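Local coordinates for protein hypothetical oxidoreductase (Sinorhizobium meliloti, PDB 3RH7) that binds flavin mononucleotide in a split-barrel domain and probably acts as an NADPH-dependent flavin reductase, at residues S122-D134 with I144-G158. Residues are numbered along the deposited sequence; the frame is centred on the assembly and turned at random.
Sequences SDVAAWFECSMQD and IIGRVTAFENSGLNG
The indole of Trp-127 lies against Glu-152, whose CB sits over one face of the five-membered ring, 3.7 Å from its centroid, in a CH-pi contact. With CG lodged between the backbone N and the carbonyl carbon (chi1 61°), the ring is swung back over the neighbouring strand, and CZ3 reaches Ala-150 CB. NE1 then donates to Glu-152 OE1 at 3.3 Å, a bent bond that meets the oxygen from above the carboxylate plane, the two flat groups standing 67° apart. The same residues are paired through their backbones: Trp-127 N to Glu-152 O, 3.1 Å, and Glu-152 N to Trp-127 O. Replacing Trp-127 with an alanine would probably bare the CB of Glu-152, leave its carboxylate without the indole N-H and set that side chain free to turn.

On the other face of the sheet the ring of Phe-128 takes Val-148 CG1 at its edge, while its CD2 lies 3.5 Å from Phe-151 CB. Phe-25 and Phe-16 of the second subunit meet Phe-128 and Phe-151 respectively, so this part of the face lies in the dimer interface. The two strands form an antiparallel hairpin of the FMN-binding split barrel, interrupted by classic beta bulges. At one, Thr-149 and Ala-150 both face Glu-129, whose O receives Thr-149 N at 2.7 Å, and the chain turns a corner. At another, Gln-133 and Asp-134 share Ile-145: Gln-133 N gives to Ile-145 O, and Ile-145 N to Asp-134 O. Near this end Ile-144 CG2 packs on CG of Met-132, a selenomethionine, at 3.7 Å; the isoleucine also touches Leu-66 of the FMN site. Beyond the opposite end, Ser-154 OG donates in the carbonyl plane to a lone pair of Val-124 O, 2.8 Å away.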
ATOM      1  N   SER A 122     -19.640   8.110   2.447  1.00 55.89           N
ATOM      2  CA  SER A 122     -19.131   9.469   2.317  1.00 55.45           C
ATOM      3  C   SER A 122     -17.689   9.560   2.826  1.00 57.50           C
ATOM      4  O   SER A 122     -17.203   8.671   3.534  1.00 54.98           O
ATOM      5  CB  SER A 122     -20.040  10.467   3.030  1.00 60.44           C
ATOM      6  OG  SER A 122     -20.185  10.099   4.388  1.00 70.96           O
ATOM      7  N   ASP A 123     -16.986  10.611   2.386  1.00 55.27           N
ATOM      8  CA  ASP A 123     -15.588  10.896   2.726  1.00 54.49           C
ATOM      9  C   ASP A 123     -14.632   9.738   2.296  1.00 55.83           C
ATOM     10  O   ASP A 123     -13.553   9.590   2.875  1.00 56.91           O
ATOM     11  CB  ASP A 123     -15.423  11.244   4.231  1.00 56.65           C
ATOM     12  CG  ASP A 123     -16.524  12.139   4.815  1.00 71.98           C
ATOM     13  OD1 ASP A 123     -16.787  13.222   4.234  1.00 70.92           O
ATOM     14  OD2 ASP A 123     -17.129  11.745   5.851  1.00 81.31           O
ATOM     15  N   VAL A 124     -15.001   8.955   1.252  1.00 48.07           N
ATOM     16  CA  VAL A 124     -14.163   7.848   0.786  1.00 44.91           C
ATOM     17  C   VAL A 124     -13.096   8.392  -0.141  1.00 51.24           C
ATOM     18  O   VAL A 124     -13.225   9.512  -0.621  1.00 52.33           O
ATOM     19  CB  VAL A 124     -14.958   6.686   0.142  1.00 46.93           C
ATOM     20  CG1 VAL A 124     -15.920   6.068   1.135  1.00 46.70           C
ATOM     21  CG2 VAL A 124     -15.683   7.099  -1.133  1.00 47.11           C
ATOM     22  N   ALA A 125     -12.039   7.613  -0.388  1.00 49.04           N
ATOM     23  CA  ALA A 125     -10.925   7.991  -1.268  1.00 48.14           C
ATOM     24  C   ALA A 125     -11.351   7.902  -2.739  1.00 51.91           C
ATOM     25  O   ALA A 125     -10.796   8.621  -3.580  1.00 51.01           O
ATOM     26  CB  ALA A 125      -9.720   7.090  -1.007  1.00 47.64           C
ATOM     27  N   ALA A 126     -12.338   7.001  -3.027  1.00 48.51           N
ATOM     28  CA  ALA A 126     -12.942   6.663  -4.328  1.00 48.61           C
ATOM     29  C   ALA A 126     -14.004   5.582  -4.165  1.00 54.35           C
ATOM     30  O   ALA A 126     -13.881   4.714  -3.298  1.00 53.65           O
ATOM     31  CB  ALA A 126     -11.880   6.172  -5.311  1.00 48.42           C
ATOM     32  N   TRP A 127     -15.034   5.618  -5.015  1.00 52.51           N
ATOM     33  CA  TRP A 127     -16.109   4.616  -5.031  1.00 53.17           C
ATOM     34  C   TRP A 127     -16.461   4.244  -6.471  1.00 57.67           C
ATOM     35  O   TRP A 127     -16.306   5.065  -7.389  1.00 57.92           O
ATOM     36  CB  TRP A 127     -17.358   5.039  -4.243  1.00 52.96           C
ATOM     37  CG  TRP A 127     -18.054   6.282  -4.728  1.00 55.40           C
ATOM     38  CD1 TRP A 127     -17.995   7.520  -4.165  1.00 58.74           C
ATOM     39  CD2 TRP A 127     -18.995   6.378  -5.809  1.00 56.19           C
ATOM     40  NE1 TRP A 127     -18.845   8.385  -4.825  1.00 58.99           N
ATOM     41  CE2 TRP A 127     -19.462   7.711  -5.844  1.00 60.33           C
ATOM     42  CE3 TRP A 127     -19.491   5.468  -6.757  1.00 58.26           C
ATOM     43  CZ2 TRP A 127     -20.389   8.163  -6.792  1.00 60.44           C
ATOM     44  CZ3 TRP A 127     -20.385   5.925  -7.723  1.00 60.65           C
ATOM     45  CH2 TRP A 127     -20.838   7.252  -7.721  1.00 61.40           C
ATOM     46  N   PHE A 128     -16.943   3.003  -6.662  1.00 53.46           N
ATOM     47  CA  PHE A 128     -17.302   2.439  -7.955  1.00 53.20           C
ATOM     48  C   PHE A 128     -18.622   1.668  -7.900  1.00 61.86           C
ATOM     49  O   PHE A 128     -18.710   0.670  -7.194  1.00 62.24           O
ATOM     50  CB  PHE A 128     -16.188   1.486  -8.439  1.00 53.06           C
ATOM     51  CG  PHE A 128     -14.810   2.088  -8.547  1.00 52.22           C
ATOM     52  CD1 PHE A 128     -13.932   2.068  -7.461  1.00 54.57           C
ATOM     53  CD2 PHE A 128     -14.375   2.645  -9.734  1.00 53.30           C
ATOM     54  CE1 PHE A 128     -12.665   2.653  -7.547  1.00 53.97           C
ATOM     55  CE2 PHE A 128     -13.114   3.236  -9.825  1.00 55.67           C
ATOM     56  CZ  PHE A 128     -12.266   3.236  -8.728  1.00 52.96           C
ATOM     57  N   GLU A 129     -19.631   2.113  -8.661  1.00 61.20           N
ATOM     58  CA  GLU A 129     -20.901   1.408  -8.805  1.00 63.11           C
ATOM     59  C   GLU A 129     -20.729   0.373  -9.901  1.00 68.16           C
ATOM     60  O   GLU A 129     -20.315   0.710 -11.017  1.00 67.43           O
ATOM     61  CB  GLU A 129     -22.049   2.373  -9.134  1.00 66.10           C
ATOM     62  CG  GLU A 129     -22.643   3.028  -7.912  1.00 78.49           C
ATOM     63  CD  GLU A 129     -24.076   3.462  -8.112  1.00 97.34           C
ATOM     64  OE1 GLU A 129     -24.291   4.590  -8.619  1.00 86.29           O
ATOM     65  OE2 GLU A 129     -24.980   2.662  -7.769  1.00 83.46           O
ATOM     66  N   CYS A 130     -21.004  -0.883  -9.576  1.00 66.39           N
ATOM     67  CA  CYS A 130     -20.788  -1.992 -10.493  1.00 66.72           C
ATOM     68  C   CYS A 130     -22.059  -2.773 -10.789  1.00 72.77           C
ATOM     69  O   CYS A 130     -23.118  -2.567 -10.199  1.00 73.61           O
ATOM     70  CB  CYS A 130     -19.695  -2.916  -9.957  1.00 65.68           C
ATOM     71  SG  CYS A 130     -18.031  -2.184  -9.957  1.00 68.20           S
ATOM     72  N   SER A 131     -21.932  -3.605 -11.803  1.00 70.09           N
ATOM     73  CA  SER A 131     -22.879  -4.575 -12.285  1.00 71.39           C
ATOM     74  C   SER A 131     -22.075  -5.841 -12.411  1.00 77.98           C
ATOM     75  O   SER A 131     -20.985  -5.794 -12.989  1.00 76.64           O
ATOM     76  CB  SER A 131     -23.489  -4.131 -13.607  1.00 75.31           C
ATOM     77  OG  SER A 131     -22.578  -4.279 -14.683  1.00 84.23           O
HETATM   78  N   MSE A 132     -22.543  -6.941 -11.808  1.00 77.09           N
HETATM   79  CA  MSE A 132     -21.825  -8.195 -11.854  1.00 78.24           C
HETATM   80  C   MSE A 132     -21.783  -8.783 -13.241  1.00 81.60           C
HETATM   81  O   MSE A 132     -22.820  -8.910 -13.899  1.00 83.27           O
HETATM   82  CB  MSE A 132     -22.430  -9.195 -10.908  1.00 82.46           C
HETATM   83  CG  MSE A 132     -21.566  -9.406  -9.711  1.00 91.08           C
HETATM   84 SE   MSE A 132     -22.508 -10.360  -8.328  0.75102.39          SE
HETATM   85  CE  MSE A 132     -22.239  -9.208  -6.838  1.00 97.38           C
ATOM     86  N   GLN A 133     -20.562  -9.078 -13.704  1.00 75.22           N
ATOM     87  CA  GLN A 133     -20.322  -9.677 -14.999  1.00 74.70           C
ATOM     88  C   GLN A 133     -20.294 -11.169 -14.775  1.00 81.70           C
ATOM     89  O   GLN A 133     -21.189 -11.877 -15.232  1.00 84.55           O
ATOM     90  CB  GLN A 133     -19.019  -9.158 -15.627  1.00 73.93           C
ATOM     91  CG  GLN A 133     -19.153  -7.805 -16.292  1.00 77.93           C
ATOM     92  CD  GLN A 133     -19.096  -7.845 -17.805  1.00 98.93           C
ATOM     93  OE1 GLN A 133     -19.823  -7.102 -18.488  1.00 96.66           O
ATOM     94  NE2 GLN A 133     -18.200  -8.664 -18.372  1.00 84.66           N
ATOM     95  N   ASP A 134     -19.338 -11.637 -13.966  1.00 76.27           N
ATOM     96  CA  ASP A 134     -19.180 -13.053 -13.698  1.00 75.72           C
ATOM     97  C   ASP A 134     -18.718 -13.290 -12.256  1.00 75.34           C
ATOM     98  O   ASP A 134     -18.209 -12.381 -11.607  1.00 74.24           O
ATOM     99  CB  ASP A 134     -18.173 -13.653 -14.706  1.00 78.54           C
ATOM    100  CG  ASP A 134     -18.178 -15.176 -14.842  1.00101.72           C
ATOM    101  OD1 ASP A 134     -19.264 -15.786 -14.695  1.00105.65           O
ATOM    102  OD2 ASP A 134     -17.107 -15.752 -15.174  1.00110.16           O
ATOM    103  N   ILE A 144     -15.347 -12.071  -7.833  1.00 62.78           N
ATOM    104  CA  ILE A 144     -16.466 -11.307  -8.355  1.00 64.14           C
ATOM    105  C   ILE A 144     -15.915 -10.242  -9.329  1.00 68.83           C
ATOM    106  O   ILE A 144     -15.035  -9.438  -8.966  1.00 66.60           O
ATOM    107  CB  ILE A 144     -17.322 -10.705  -7.222  1.00 67.57           C
ATOM    108  CG1 ILE A 144     -17.916 -11.821  -6.356  1.00 69.73           C
ATOM    109  CG2 ILE A 144     -18.427  -9.812  -7.788  1.00 67.20           C
ATOM    110  CD1 ILE A 144     -18.309 -11.392  -4.915  1.00 76.91           C
ATOM    111  N   ILE A 145     -16.417 -10.273 -10.577  1.00 66.32           N
ATOM    112  CA  ILE A 145     -16.023  -9.330 -11.617  1.00 65.85           C
ATOM    113  C   ILE A 145     -17.190  -8.380 -11.871  1.00 72.44           C
ATOM    114  O   ILE A 145     -18.312  -8.841 -12.123  1.00 76.00           O
ATOM    115  CB  ILE A 145     -15.542 -10.036 -12.901  1.00 68.80           C
ATOM    116  CG1 ILE A 145     -14.279 -10.869 -12.594  1.00 68.93           C
ATOM    117  CG2 ILE A 145     -15.285  -9.002 -14.011  1.00 68.45           C
ATOM    118  CD1 ILE A 145     -13.797 -11.713 -13.677  1.00 79.69           C
ATOM    119  N   GLY A 146     -16.910  -7.077 -11.790  1.00 64.89           N
ATOM    120  CA  GLY A 146     -17.904  -6.045 -12.005  1.00 63.62           C
ATOM    121  C   GLY A 146     -17.537  -5.069 -13.098  1.00 65.26           C
ATOM    122  O   GLY A 146     -16.350  -4.785 -13.328  1.00 63.76           O
ATOM    123  N   ARG A 147     -18.569  -4.576 -13.801  1.00 60.79           N
ATOM    124  CA  ARG A 147     -18.405  -3.565 -14.831  1.00 60.09           C
ATOM    125  C   ARG A 147     -18.771  -2.239 -14.193  1.00 62.99           C
ATOM    126  O   ARG A 147     -19.880  -2.106 -13.673  1.00 62.17           O
ATOM    127  CB  ARG A 147     -19.244  -3.870 -16.080  1.00 61.96           C
ATOM    128  CG  ARG A 147     -18.767  -3.142 -17.332  1.00 80.36           C
ATOM    129  CD  ARG A 147     -19.888  -2.948 -18.345  1.00102.63           C
ATOM    130  NE  ARG A 147     -19.416  -2.366 -19.610  1.00120.07           N
ATOM    131  CZ  ARG A 147     -19.247  -1.062 -19.845  1.00133.85           C
ATOM    132  NH1 ARG A 147     -19.491  -0.167 -18.891  1.00113.27           N
ATOM    133  NH2 ARG A 147     -18.812  -0.646 -21.028  1.00119.30           N
ATOM    134  N   VAL A 148     -17.823  -1.279 -14.165  1.00 59.02           N
ATOM    135  CA  VAL A 148     -18.047   0.041 -13.564  1.00 58.67           C
ATOM    136  C   VAL A 148     -19.127   0.782 -14.362  1.00 65.00           C
ATOM    137  O   VAL A 148     -18.978   1.017 -15.574  1.00 66.67           O
ATOM    138  CB  VAL A 148     -16.758   0.888 -13.430  1.00 61.25           C
ATOM    139  CG1 VAL A 148     -17.034   2.201 -12.721  1.00 61.08           C
ATOM    140  CG2 VAL A 148     -15.679   0.132 -12.692  1.00 59.98           C
ATOM    141  N   THR A 149     -20.234   1.084 -13.675  1.00 60.28           N
ATOM    142  CA  THR A 149     -21.375   1.796 -14.229  1.00 61.25           C
ATOM    143  C   THR A 149     -21.225   3.294 -13.890  1.00 64.39           C
ATOM    144  O   THR A 149     -21.598   4.150 -14.695  1.00 64.91           O
ATOM    145  CB  THR A 149     -22.712   1.185 -13.719  1.00 77.00           C
ATOM    146  OG1 THR A 149     -23.015   1.608 -12.377  1.00 83.50           O
ATOM    147  CG2 THR A 149     -22.754  -0.336 -13.830  1.00 71.93           C
ATOM    148  N   ALA A 150     -20.666   3.596 -12.697  1.00 58.59           N
ATOM    149  CA  ALA A 150     -20.441   4.956 -12.185  1.00 57.26           C
ATOM    150  C   ALA A 150     -19.263   4.947 -11.202  1.00 59.73           C
ATOM    151  O   ALA A 150     -18.964   3.905 -10.604  1.00 57.17           O
ATOM    152  CB  ALA A 150     -21.698   5.469 -11.501  1.00 58.48           C
ATOM    153  N   PHE A 151     -18.585   6.098 -11.040  1.00 56.23           N
ATOM    154  CA  PHE A 151     -17.457   6.203 -10.108  1.00 53.71           C
ATOM    155  C   PHE A 151     -17.188   7.662  -9.707  1.00 59.80           C
ATOM    156  O   PHE A 151     -17.701   8.608 -10.329  1.00 59.68           O
ATOM    157  CB  PHE A 151     -16.174   5.554 -10.677  1.00 52.76           C
ATOM    158  CG  PHE A 151     -15.557   6.272 -11.853  1.00 53.38           C
ATOM    159  CD1 PHE A 151     -15.978   6.002 -13.156  1.00 57.31           C
ATOM    160  CD2 PHE A 151     -14.550   7.209 -11.664  1.00 51.24           C
ATOM    161  CE1 PHE A 151     -15.411   6.674 -14.243  1.00 56.99           C
ATOM    162  CE2 PHE A 151     -13.972   7.861 -12.751  1.00 53.78           C
ATOM    163  CZ  PHE A 151     -14.421   7.607 -14.029  1.00 53.54           C
ATOM    164  N   GLU A 152     -16.357   7.827  -8.671  1.00 57.02           N
ATOM    165  CA  GLU A 152     -15.947   9.136  -8.183  1.00 58.16           C
ATOM    166  C   GLU A 152     -14.616   8.993  -7.512  1.00 60.87           C
ATOM    167  O   GLU A 152     -14.369   7.979  -6.866  1.00 60.52           O
ATOM    168  CB  GLU A 152     -16.979   9.714  -7.220  1.00 60.95           C
ATOM    169  CG  GLU A 152     -17.105  11.216  -7.265  1.00 74.23           C
ATOM    170  CD  GLU A 152     -18.477  11.663  -6.796  1.00100.35           C
ATOM    171  OE1 GLU A 152     -18.751  11.561  -5.576  1.00104.74           O
ATOM    172  OE2 GLU A 152     -19.296  12.066  -7.655  1.00 87.57           O
ATOM    173  N   ASN A 153     -13.749   9.990  -7.679  1.00 56.35           N
ATOM    174  CA  ASN A 153     -12.407   9.998  -7.101  1.00 53.50           C
ATOM    175  C   ASN A 153     -12.121  11.379  -6.468  1.00 57.56           C
ATOM    176  O   ASN A 153     -11.917  12.388  -7.175  1.00 57.48           O
ATOM    177  CB  ASN A 153     -11.372   9.610  -8.173  1.00 44.87           C
ATOM    178  CG  ASN A 153      -9.939  10.117  -8.016  1.00 56.45           C
ATOM    179  OD1 ASN A 153      -9.351  10.069  -6.942  1.00 52.17           O
ATOM    180  ND2 ASN A 153      -9.298  10.531  -9.122  1.00 41.28           N
ATOM    181  N   SER A 154     -12.196  11.429  -5.123  1.00 52.73           N
ATOM    182  CA  SER A 154     -11.792  12.597  -4.337  1.00 52.27           C
ATOM    183  C   SER A 154     -10.287  12.494  -4.222  1.00 60.57           C
ATOM    184  O   SER A 154      -9.754  11.373  -4.234  1.00 62.82           O
ATOM    185  CB  SER A 154     -12.440  12.571  -2.964  1.00 51.61           C
ATOM    186  OG  SER A 154     -12.065  11.417  -2.234  1.00 51.76           O
ATOM    187  N   GLY A 155      -9.579  13.598  -4.123  1.00 55.93           N
ATOM    188  CA  GLY A 155      -8.122  13.474  -4.038  1.00 54.07           C
ATOM    189  C   GLY A 155      -7.644  12.752  -2.797  1.00 54.00           C
ATOM    190  O   GLY A 155      -6.481  12.332  -2.738  1.00 56.45           O
ATOM    191  N   LEU A 156      -8.579  12.555  -1.829  1.00 44.56           N
ATOM    192  CA  LEU A 156      -8.413  11.944  -0.511  1.00 42.18           C
ATOM    193  C   LEU A 156      -7.497  10.743  -0.517  1.00 50.06           C
ATOM    194  O   LEU A 156      -7.633   9.845  -1.366  1.00 49.97           O
ATOM    195  CB  LEU A 156      -9.759  11.535   0.096  1.00 41.04           C
ATOM    196  CG  LEU A 156     -10.708  12.655   0.478  1.00 43.69           C
ATOM    197  CD1 LEU A 156     -11.965  12.110   1.092  1.00 43.90           C
ATOM    198  CD2 LEU A 156     -10.059  13.675   1.372  1.00 40.85           C
ATOM    199  N   ASN A 157      -6.555  10.747   0.439  1.00 48.22           N
ATOM    200  CA  ASN A 157      -5.604   9.666   0.636  1.00 48.65           C
ATOM    201  C   ASN A 157      -6.330   8.482   1.146  1.00 53.44           C
ATOM    202  O   ASN A 157      -7.217   8.619   1.993  1.00 52.58           O
ATOM    203  CB  ASN A 157      -4.515  10.067   1.619  1.00 55.21           C
ATOM    204  CG  ASN A 157      -3.576  11.126   1.105  1.00 68.62           C
ATOM    205  OD1 ASN A 157      -3.185  11.135  -0.080  1.00 54.98           O
ATOM    206  ND2 ASN A 157      -3.206  12.032   2.003  1.00 47.51           N
ATOM    207  N   GLY A 158      -5.980   7.324   0.631  1.00 51.54           N
ATOM    208  CA  GLY A 158      -6.658   6.108   1.038  1.00 51.59           C
ATOM    209  C   GLY A 158      -6.048   5.442   2.239  1.00 54.22           C
ATOM    210  O   GLY A 158      -4.854   5.612   2.519  1.00 53.80           O
TER